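Local coordinates for protein N-acetylgalactosaminyltransferase 7 (Homo sapiens, PDB 6IWR) that is a glycosyltransferase that joins a family 2 catalytic domain of the GT-A class to a ricin-type beta-trefoil lectin domain, at residues Q58-H63 with D143-T148; P65-G70 with K138-D143. All coordinates share one frame; numbering follows the deposited sequence.

How the contacts relate
Contacts 1 and 2 join one N-terminal segment of the chain to the residues that lead into strand 149-155. Their centres are about 16 Å apart. Contact 2 is nested inside the loop that contact 1 closes, and both lie on the same side of the chain's centre. They share Asp143. They also touch where Tyr62 OH of contact 1 packs 3.9 Å from Tyr142 CB of contact 2. Both tyrosines reach Ala256 of helix 251-260, so that helix backs the two contacts together. Contact 2 is a short antiparallel strand pair, while contact 1 joins two loops. From contact 1 the chain runs on into the main sheet of the glycosyltransferase domain.

Contact 1: residues Q58-H63 with D143-T148; sequences QTFTYH and DENLLT
Tyr62 and Phe60 reach from residues 58-63 into residues 143-148, and the closest packing gathers at their rings. Leu147 CD1 lies over the centre of one Phe60 face, 3.7 Å from the ring centroid and 9° off the normal. This is a CH-pi contact. The buried Tyr62 ring is wedged between three residues. Asn145 CB comes to its edge, 3.4 Å from Tyr62 CD1. Asp143 CB approaches obliquely, 3.6 Å from Tyr62 CE1. Leu146 CD2 is 3.6 Å from Tyr62 CZ. With chi1 at -170°, the Tyr62 ring swings away from its own backbone N, and its hydroxyl reaches the backbone of the other loop. There Asp143 N gives Tyr62 OH a weak hydrogen bond of 3.3 Å. The Asn145 amide lies alongside the tyrosine, its plane 22° from that of the ring. Its ND2 makes a weak, bent hydrogen bond of 2.8 Å to Thr61 O. The side toward solvent is looser. Here the exposed His63 crosses Asp143, and His63 CD2 meets Asp143 OD2 at 3.3 Å near the plane of the imidazole. The polar atom His63 NE2 stays 4.6 Å from Asp143 OD2, so no salt bridge forms. The contact packs the N-terminal segment, just before short strand 66-67, against the link from short strand 140-141 to the main GT-A-type sheet. Helix 251-260 covers the inner side, with Ala256 and Ser259 against Tyr62 and Val255 against Leu147. Beyond Leu147, Thr148 pairs its backbone with Val236 as the chain enters strand 149-155, parallel to strands 179-186 and 236-240.

Contact 2: residues P65-G70 with K138-D143; sequences PVLRPG and KYWHYD
Trp140 and His141 both turn their rings back beside their own backbone N, with chi1 of -74° and -72°. Because they are successive residues of one strand, the same turn sends the two rings to different faces of the sheet. The indole presents a face to Leu67, and the imidazole presents a face to Arg68. Leu67 CB sits 3.8 Å from the centroid of the six-membered ring of Trp140, over its face, as a CH-pi contact. Strands 66-67 and 140-141 form a two-stranded antiparallel sheet. Val66 and His141 are the hydrogen-bonded pair: Val66 N donates to His141 O at 3.1 Å, and His141 N donates to Val66 O at 2.8 Å. Leu67 and Trp140 are the non-hydrogen-bonded pair. Past them, Arg68 N donates to Tyr139 O at 2.9 Å, although the place of that oxygen is less sure. Both ends of the sheet are packed by aromatic rings. At one end Pro65 CB meets Trp140 CE3 at 3.9 Å and Tyr142 CD2 at 3.6 Å. At the other, Gly70 N lies over one face of the Tyr139 ring, toward its rim, 3.8 Å from Tyr139 CD1. The Arg68 chain bends so that its NE comes over one face of the His141 ring, 3.8 Å from His141 CG. The guanidinium is tilted 39° from the imidazole. His141 NE2 is hydrogen-bonded to Ile71 O, which probably helps fix the rotation of the ring. NE2 therefore carries a hydrogen, and the nearby arginine would probably disfavour a second proton on the imidazole. Backbone bonds and ring packing, with no salt bridge, hold this surface pair together.

Contact 1: residues Q58-H63 with D143-T148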
ATOM      1  N   GLN A  58      -2.377  46.564  21.042  1.00 34.36           N
ATOM      2  CA  GLN A  58      -1.280  46.118  21.892  1.00 35.35           C
ATOM      3  C   GLN A  58      -1.111  47.051  23.085  1.00 39.58           C
ATOM      4  O   GLN A  58      -0.955  48.266  22.932  1.00 42.75           O
ATOM      5  CB  GLN A  58       0.028  46.038  21.106  1.00 36.16           C
ATOM      6  CG  GLN A  58       1.226  45.577  21.920  1.00 40.94           C
ATOM      7  CD  GLN A  58       1.281  44.076  22.070  1.00 37.84           C
ATOM      8  OE1 GLN A  58       1.709  43.546  23.103  1.00 41.88           O
ATOM      9  NE2 GLN A  58       0.863  43.376  21.030  1.00 34.46           N
ATOM     10  N   THR A  59      -1.147  46.471  24.277  1.00 40.63           N
ATOM     11  CA  THR A  59      -0.939  47.201  25.516  1.00 40.32           C
ATOM     12  C   THR A  59       0.376  46.838  26.189  1.00 43.64           C
ATOM     13  O   THR A  59       0.993  47.684  26.839  1.00 45.05           O
ATOM     14  CB  THR A  59      -2.102  46.917  26.465  1.00 37.34           C
ATOM     15  OG1 THR A  59      -1.862  45.694  27.163  1.00 44.08           O
ATOM     16  CG2 THR A  59      -3.366  46.749  25.669  1.00 40.36           C
ATOM     17  N   PHE A  60       0.792  45.588  26.025  1.00 46.60           N
ATOM     18  CA  PHE A  60       2.091  45.080  26.443  1.00 46.68           C
ATOM     19  C   PHE A  60       3.205  45.745  25.632  1.00 48.00           C
ATOM     20  O   PHE A  60       3.144  45.784  24.399  1.00 49.77           O
ATOM     21  CB  PHE A  60       2.068  43.564  26.184  1.00 40.83           C
ATOM     22  CG  PHE A  60       2.830  42.741  27.156  1.00 40.27           C
ATOM     23  CD1 PHE A  60       2.268  42.381  28.382  1.00 49.90           C
ATOM     24  CD2 PHE A  60       4.094  42.279  26.836  1.00 37.53           C
ATOM     25  CE1 PHE A  60       2.975  41.594  29.306  1.00 41.67           C
ATOM     26  CE2 PHE A  60       4.797  41.495  27.733  1.00 47.57           C
ATOM     27  CZ  PHE A  60       4.236  41.149  28.979  1.00 44.29           C
ATOM     28  N   THR A  61       4.238  46.256  26.299  1.00 36.16           N
ATOM     29  CA  THR A  61       5.431  46.712  25.586  1.00 39.06           C
ATOM     30  C   THR A  61       6.480  45.603  25.604  1.00 40.69           C
ATOM     31  O   THR A  61       6.834  45.114  26.677  1.00 47.41           O
ATOM     32  CB  THR A  61       6.022  47.980  26.201  1.00 41.77           C
ATOM     33  OG1 THR A  61       4.975  48.898  26.545  1.00 58.43           O
ATOM     34  CG2 THR A  61       7.013  48.638  25.226  1.00 29.53           C
ATOM     35  N   TYR A  62       6.994  45.214  24.430  1.00 39.18           N
ATOM     36  CA  TYR A  62       8.030  44.187  24.365  1.00 34.56           C
ATOM     37  C   TYR A  62       8.957  44.442  23.182  1.00 33.76           C
ATOM     38  O   TYR A  62       8.514  44.843  22.109  1.00 40.99           O
ATOM     39  CB  TYR A  62       7.409  42.781  24.295  1.00 28.60           C
ATOM     40  CG  TYR A  62       8.404  41.651  24.474  1.00 34.89           C
ATOM     41  CD1 TYR A  62       8.713  41.153  25.741  1.00 39.94           C
ATOM     42  CD2 TYR A  62       9.037  41.072  23.378  1.00 35.18           C
ATOM     43  CE1 TYR A  62       9.637  40.120  25.910  1.00 32.71           C
ATOM     44  CE2 TYR A  62       9.960  40.022  23.539  1.00 35.97           C
ATOM     45  CZ  TYR A  62      10.259  39.558  24.803  1.00 33.34           C
ATOM     46  OH  TYR A  62      11.184  38.541  24.970  1.00 37.17           O
ATOM     47  N   HIS A  63      10.247  44.218  23.384  1.00 35.30           N
ATOM     48  CA  HIS A  63      11.280  44.520  22.402  1.00 38.31           C
ATOM     49  C   HIS A  63      11.863  43.242  21.814  1.00 33.72           C
ATOM     50  O   HIS A  63      12.146  42.285  22.540  1.00 33.12           O
ATOM     51  CB  HIS A  63      12.412  45.327  23.030  1.00 44.92           C
ATOM     52  CG  HIS A  63      11.941  46.495  23.833  1.00 49.16           C
ATOM     53  ND1 HIS A  63      11.856  47.766  23.308  1.00 51.47           N
ATOM     54  CD2 HIS A  63      11.526  46.587  25.118  1.00 53.01           C
ATOM     55  CE1 HIS A  63      11.405  48.591  24.236  1.00 49.66           C
ATOM     56  NE2 HIS A  63      11.201  47.902  25.345  1.00 52.54           N
ATOM     57  N   ASP A 143      14.087  39.396  26.239  1.00 34.30           N
ATOM     58  CA  ASP A 143      13.768  40.340  27.295  1.00 34.16           C
ATOM     59  C   ASP A 143      13.286  39.802  28.636  1.00 39.86           C
ATOM     60  O   ASP A 143      13.401  40.517  29.604  1.00 55.82           O
ATOM     61  CB  ASP A 143      12.819  41.423  26.799  1.00 37.30           C
ATOM     62  CG  ASP A 143      13.498  42.750  26.607  1.00 39.61           C
ATOM     63  OD1 ASP A 143      14.711  42.836  26.805  1.00 37.06           O
ATOM     64  OD2 ASP A 143      12.809  43.709  26.249  1.00 43.04           O
ATOM     65  N   GLU A 144      12.694  38.618  28.701  1.00 27.82           N
ATOM     66  CA  GLU A 144      12.219  38.031  29.981  1.00 37.49           C
ATOM     67  C   GLU A 144      10.846  38.506  30.343  1.00 35.56           C
ATOM     68  O   GLU A 144      10.241  38.041  31.265  1.00 37.52           O
ATOM     69  CB  GLU A 144      13.127  38.343  31.171  1.00 31.28           C
ATOM     70  CG  GLU A 144      14.508  37.757  31.112  1.00 33.84           C
ATOM     71  CD  GLU A 144      15.588  38.777  31.347  1.00 38.21           C
ATOM     72  OE1 GLU A 144      15.348  39.965  31.156  1.00 32.43           O
ATOM     73  OE2 GLU A 144      16.698  38.381  31.718  1.00 39.44           O
ATOM     74  N   ASN A 145      10.353  39.388  29.515  1.00 37.43           N
ATOM     75  CA  ASN A 145       9.172  40.166  29.683  1.00 32.51           C
ATOM     76  C   ASN A 145       8.016  39.465  28.963  1.00 36.86           C
ATOM     77  O   ASN A 145       7.001  40.058  28.667  1.00 35.54           O
ATOM     78  CB  ASN A 145       9.500  41.498  29.048  1.00 31.25           C
ATOM     79  CG  ASN A 145       8.485  42.530  29.311  1.00 33.42           C
ATOM     80  OD1 ASN A 145       7.841  42.522  30.331  1.00 45.07           O
ATOM     81  ND2 ASN A 145       8.342  43.440  28.397  1.00 37.76           N
ATOM     82  N   LEU A 146       8.214  38.189  28.667  1.00 31.69           N
ATOM     83  CA  LEU A 146       7.335  37.378  27.859  1.00 29.85           C
ATOM     84  C   LEU A 146       5.987  37.075  28.464  1.00 29.49           C
ATOM     85  O   LEU A 146       5.816  37.112  29.664  1.00 35.93           O
ATOM     86  CB  LEU A 146       8.020  36.056  27.568  1.00 35.17           C
ATOM     87  CG  LEU A 146       9.419  36.090  26.983  1.00 37.19           C
ATOM     88  CD1 LEU A 146      10.217  34.888  27.447  1.00 24.61           C
ATOM     89  CD2 LEU A 146       9.336  36.137  25.475  1.00 27.01           C
ATOM     90  N   LEU A 147       5.024  36.795  27.605  1.00 27.81           N
ATOM     91  CA  LEU A 147       3.703  36.356  28.012  1.00 26.58           C
ATOM     92  C   LEU A 147       3.760  34.970  28.621  1.00 28.50           C
ATOM     93  O   LEU A 147       4.583  34.166  28.250  1.00 29.21           O
ATOM     94  CB  LEU A 147       2.789  36.290  26.800  1.00 28.33           C
ATOM     95  CG  LEU A 147       1.926  37.432  26.276  1.00 33.04           C
ATOM     96  CD1 LEU A 147       2.032  38.699  27.079  1.00 28.62           C
ATOM     97  CD2 LEU A 147       2.205  37.706  24.818  1.00 23.49           C
ATOM     98  N   THR A 148       2.869  34.683  29.552  1.00 24.70           N
ATOM     99  CA  THR A 148       2.707  33.323  30.056  1.00 25.69           C
ATOM    100  C   THR A 148       1.921  32.465  29.054  1.00 27.73           C
ATOM    101  O   THR A 148       1.319  32.973  28.108  1.00 32.83           O
ATOM    102  CB  THR A 148       1.986  33.343  31.392  1.00 27.29           C
ATOM    103  OG1 THR A 148       0.656  33.848  31.196  1.00 28.36           O
ATOM    104  CG2 THR A 148       2.729  34.239  32.386  1.00 19.78           C
TER

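Contact 2: residues P65-G70 with K138-D143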
ATOM      1  N   PRO A  65      14.353  40.438  20.379  1.00 32.13           N
ATOM      2  CA  PRO A  65      15.640  40.033  20.947  1.00 29.66           C
ATOM      3  C   PRO A  65      16.792  40.542  20.098  1.00 28.11           C
ATOM      4  O   PRO A  65      16.614  41.131  19.035  1.00 36.47           O
ATOM      5  CB  PRO A  65      15.564  38.500  20.950  1.00 32.25           C
ATOM      6  CG  PRO A  65      14.616  38.182  19.854  1.00 24.36           C
ATOM      7  CD  PRO A  65      13.595  39.280  19.869  1.00 27.44           C
ATOM      8  N   VAL A  66      17.995  40.302  20.603  1.00 28.04           N
ATOM      9  CA  VAL A  66      19.231  40.830  20.045  1.00 27.33           C
ATOM     10  C   VAL A  66      20.206  39.680  19.920  1.00 29.13           C
ATOM     11  O   VAL A  66      20.353  38.883  20.855  1.00 32.82           O
ATOM     12  CB  VAL A  66      19.827  41.948  20.922  1.00 32.78           C
ATOM     13  CG1 VAL A  66      21.195  42.346  20.420  1.00 32.27           C
ATOM     14  CG2 VAL A  66      18.905  43.151  20.966  1.00 28.81           C
ATOM     15  N   LEU A  67      20.865  39.589  18.774  1.00 27.67           N
ATOM     16  CA  LEU A  67      21.807  38.512  18.499  1.00 31.44           C
ATOM     17  C   LEU A  67      23.204  38.979  18.868  1.00 32.20           C
ATOM     18  O   LEU A  67      23.686  39.978  18.333  1.00 38.61           O
ATOM     19  CB  LEU A  67      21.761  38.111  17.027  1.00 32.55           C
ATOM     20  CG  LEU A  67      22.052  36.638  16.703  1.00 39.54           C
ATOM     21  CD1 LEU A  67      22.858  36.483  15.409  1.00 29.16           C
ATOM     22  CD2 LEU A  67      22.743  35.937  17.869  1.00 36.82           C
ATOM     23  N   ARG A  68      23.854  38.259  19.774  1.00 31.15           N
ATOM     24  CA  ARG A  68      25.145  38.651  20.330  1.00 32.14           C
ATOM     25  C   ARG A  68      26.147  37.544  20.035  1.00 36.16           C
ATOM     26  O   ARG A  68      26.474  36.741  20.928  1.00 36.00           O
ATOM     27  CB  ARG A  68      25.051  38.906  21.830  1.00 35.51           C
ATOM     28  CG  ARG A  68      23.931  39.824  22.196  1.00 38.14           C
ATOM     29  CD  ARG A  68      24.387  40.840  23.210  1.00 41.92           C
ATOM     30  NE  ARG A  68      23.331  41.104  24.175  1.00 50.51           N
ATOM     31  CZ  ARG A  68      22.559  42.190  24.184  1.00 60.12           C
ATOM     32  NH1 ARG A  68      22.737  43.155  23.271  1.00 49.49           N
ATOM     33  NH2 ARG A  68      21.615  42.306  25.129  1.00 59.15           N
ATOM     34  N   PRO A  69      26.646  37.455  18.797  1.00 34.41           N
ATOM     35  CA  PRO A  69      27.552  36.358  18.468  1.00 30.60           C
ATOM     36  C   PRO A  69      28.620  36.223  19.535  1.00 34.18           C
ATOM     37  O   PRO A  69      29.140  37.215  20.048  1.00 39.28           O
ATOM     38  CB  PRO A  69      28.128  36.781  17.120  1.00 28.19           C
ATOM     39  CG  PRO A  69      27.007  37.493  16.483  1.00 29.58           C
ATOM     40  CD  PRO A  69      26.414  38.306  17.612  1.00 28.81           C
ATOM     41  N   GLY A  70      28.883  34.989  19.925  1.00 40.53           N
ATOM     42  CA  GLY A  70      29.903  34.662  20.895  1.00 39.25           C
ATOM     43  C   GLY A  70      29.486  34.711  22.351  1.00 49.80           C
ATOM     44  O   GLY A  70      30.235  34.286  23.211  1.00 47.87           O
ATOM     45  N   LYS A 138      21.619  29.825  19.619  1.00 30.47           N
ATOM     46  CA  LYS A 138      22.018  29.908  21.014  1.00 34.43           C
ATOM     47  C   LYS A 138      22.595  31.258  21.398  1.00 36.51           C
ATOM     48  O   LYS A 138      23.125  31.382  22.506  1.00 37.63           O
ATOM     49  CB  LYS A 138      23.056  28.843  21.337  1.00 31.28           C
ATOM     50  CG  LYS A 138      22.928  27.574  20.537  1.00 38.48           C
ATOM     51  CD  LYS A 138      23.667  26.475  21.285  1.00 36.48           C
ATOM     52  CE  LYS A 138      24.105  25.321  20.426  1.00 43.01           C
ATOM     53  NZ  LYS A 138      24.707  24.315  21.338  1.00 50.90           N
ATOM     54  N   TYR A 139      22.534  32.269  20.531  1.00 34.58           N
ATOM     55  CA  TYR A 139      23.130  33.553  20.870  1.00 33.62           C
ATOM     56  C   TYR A 139      22.122  34.683  20.824  1.00 33.58           C
ATOM     57  O   TYR A 139      22.511  35.850  20.747  1.00 36.48           O
ATOM     58  CB  TYR A 139      24.334  33.847  19.971  1.00 37.32           C
ATOM     59  CG  TYR A 139      25.424  32.828  20.168  1.00 39.47           C
ATOM     60  CD1 TYR A 139      26.139  32.747  21.370  1.00 44.90           C
ATOM     61  CD2 TYR A 139      25.707  31.911  19.179  1.00 36.29           C
ATOM     62  CE1 TYR A 139      27.125  31.774  21.561  1.00 44.94           C
ATOM     63  CE2 TYR A 139      26.678  30.957  19.349  1.00 45.15           C
ATOM     64  CZ  TYR A 139      27.381  30.882  20.533  1.00 44.76           C
ATOM     65  OH  TYR A 139      28.335  29.904  20.643  1.00 49.46           O
ATOM     66  N   TRP A 140      20.831  34.356  20.898  1.00 34.11           N
ATOM     67  CA  TRP A 140      19.773  35.355  20.983  1.00 32.01           C
ATOM     68  C   TRP A 140      19.526  35.730  22.442  1.00 31.62           C
ATOM     69  O   TRP A 140      19.468  34.860  23.314  1.00 31.94           O
ATOM     70  CB  TRP A 140      18.482  34.830  20.352  1.00 30.75           C
ATOM     71  CG  TRP A 140      18.504  34.796  18.858  1.00 33.74           C
ATOM     72  CD1 TRP A 140      18.697  33.702  18.067  1.00 31.17           C
ATOM     73  CD2 TRP A 140      18.325  35.907  17.973  1.00 28.56           C
ATOM     74  NE1 TRP A 140      18.653  34.065  16.745  1.00 30.93           N
ATOM     75  CE2 TRP A 140      18.424  35.413  16.660  1.00 25.12           C
ATOM     76  CE3 TRP A 140      18.079  37.272  18.165  1.00 28.49           C
ATOM     77  CZ2 TRP A 140      18.284  36.225  15.543  1.00 29.75           C
ATOM     78  CZ3 TRP A 140      17.944  38.089  17.048  1.00 29.52           C
ATOM     79  CH2 TRP A 140      18.043  37.561  15.753  1.00 27.49           C
ATOM     80  N   HIS A 141      19.355  37.020  22.701  1.00 29.19           N
ATOM     81  CA  HIS A 141      19.092  37.506  24.047  1.00 32.74           C
ATOM     82  C   HIS A 141      17.694  38.114  24.120  1.00 31.51           C
ATOM     83  O   HIS A 141      17.402  39.104  23.439  1.00 28.94           O
ATOM     84  CB  HIS A 141      20.178  38.493  24.464  1.00 31.95           C
ATOM     85  CG  HIS A 141      21.482  37.822  24.748  1.00 36.55           C
ATOM     86  ND1 HIS A 141      21.856  37.428  26.014  1.00 37.65           N
ATOM     87  CD2 HIS A 141      22.460  37.390  23.918  1.00 37.16           C
ATOM     88  CE1 HIS A 141      23.029  36.824  25.956  1.00 37.24           C
ATOM     89  NE2 HIS A 141      23.415  36.783  24.695  1.00 36.52           N
ATOM     90  N   TYR A 142      16.844  37.519  24.957  1.00 31.11           N
ATOM     91  CA  TYR A 142      15.418  37.802  25.017  1.00 33.87           C
ATOM     92  C   TYR A 142      15.060  38.504  26.322  1.00 34.87           C
ATOM     93  O   TYR A 142      15.599  38.187  27.388  1.00 34.38           O
ATOM     94  CB  TYR A 142      14.573  36.516  24.904  1.00 26.76           C
ATOM     95  CG  TYR A 142      14.819  35.640  23.691  1.00 26.57           C
ATOM     96  CD1 TYR A 142      15.838  34.688  23.677  1.00 25.60           C
ATOM     97  CD2 TYR A 142      14.004  35.740  22.562  1.00 31.74           C
ATOM     98  CE1 TYR A 142      16.047  33.875  22.558  1.00 26.01           C
ATOM     99  CE2 TYR A 142      14.201  34.925  21.438  1.00 23.98           C
ATOM    100  CZ  TYR A 142      15.222  34.002  21.447  1.00 28.80           C
ATOM    101  OH  TYR A 142      15.413  33.205  20.336  1.00 32.91           O
ATOM    102  N   ASP A 143      14.087  39.396  26.239  1.00 34.30           N
ATOM    103  CA  ASP A 143      13.768  40.340  27.295  1.00 34.16           C
ATOM    104  C   ASP A 143      13.286  39.802  28.636  1.00 39.86           C
ATOM    105  O   ASP A 143      13.401  40.517  29.604  1.00 55.82           O
ATOM    106  CB  ASP A 143      12.819  41.423  26.799  1.00 37.30           C
ATOM    107  CG  ASP A 143      13.498  42.750  26.607  1.00 39.61           C
ATOM    108  OD1 ASP A 143      14.711  42.836  26.805  1.00 37.06           O
ATOM    109  OD2 ASP A 143      12.809  43.709  26.249  1.00 43.04           O
TER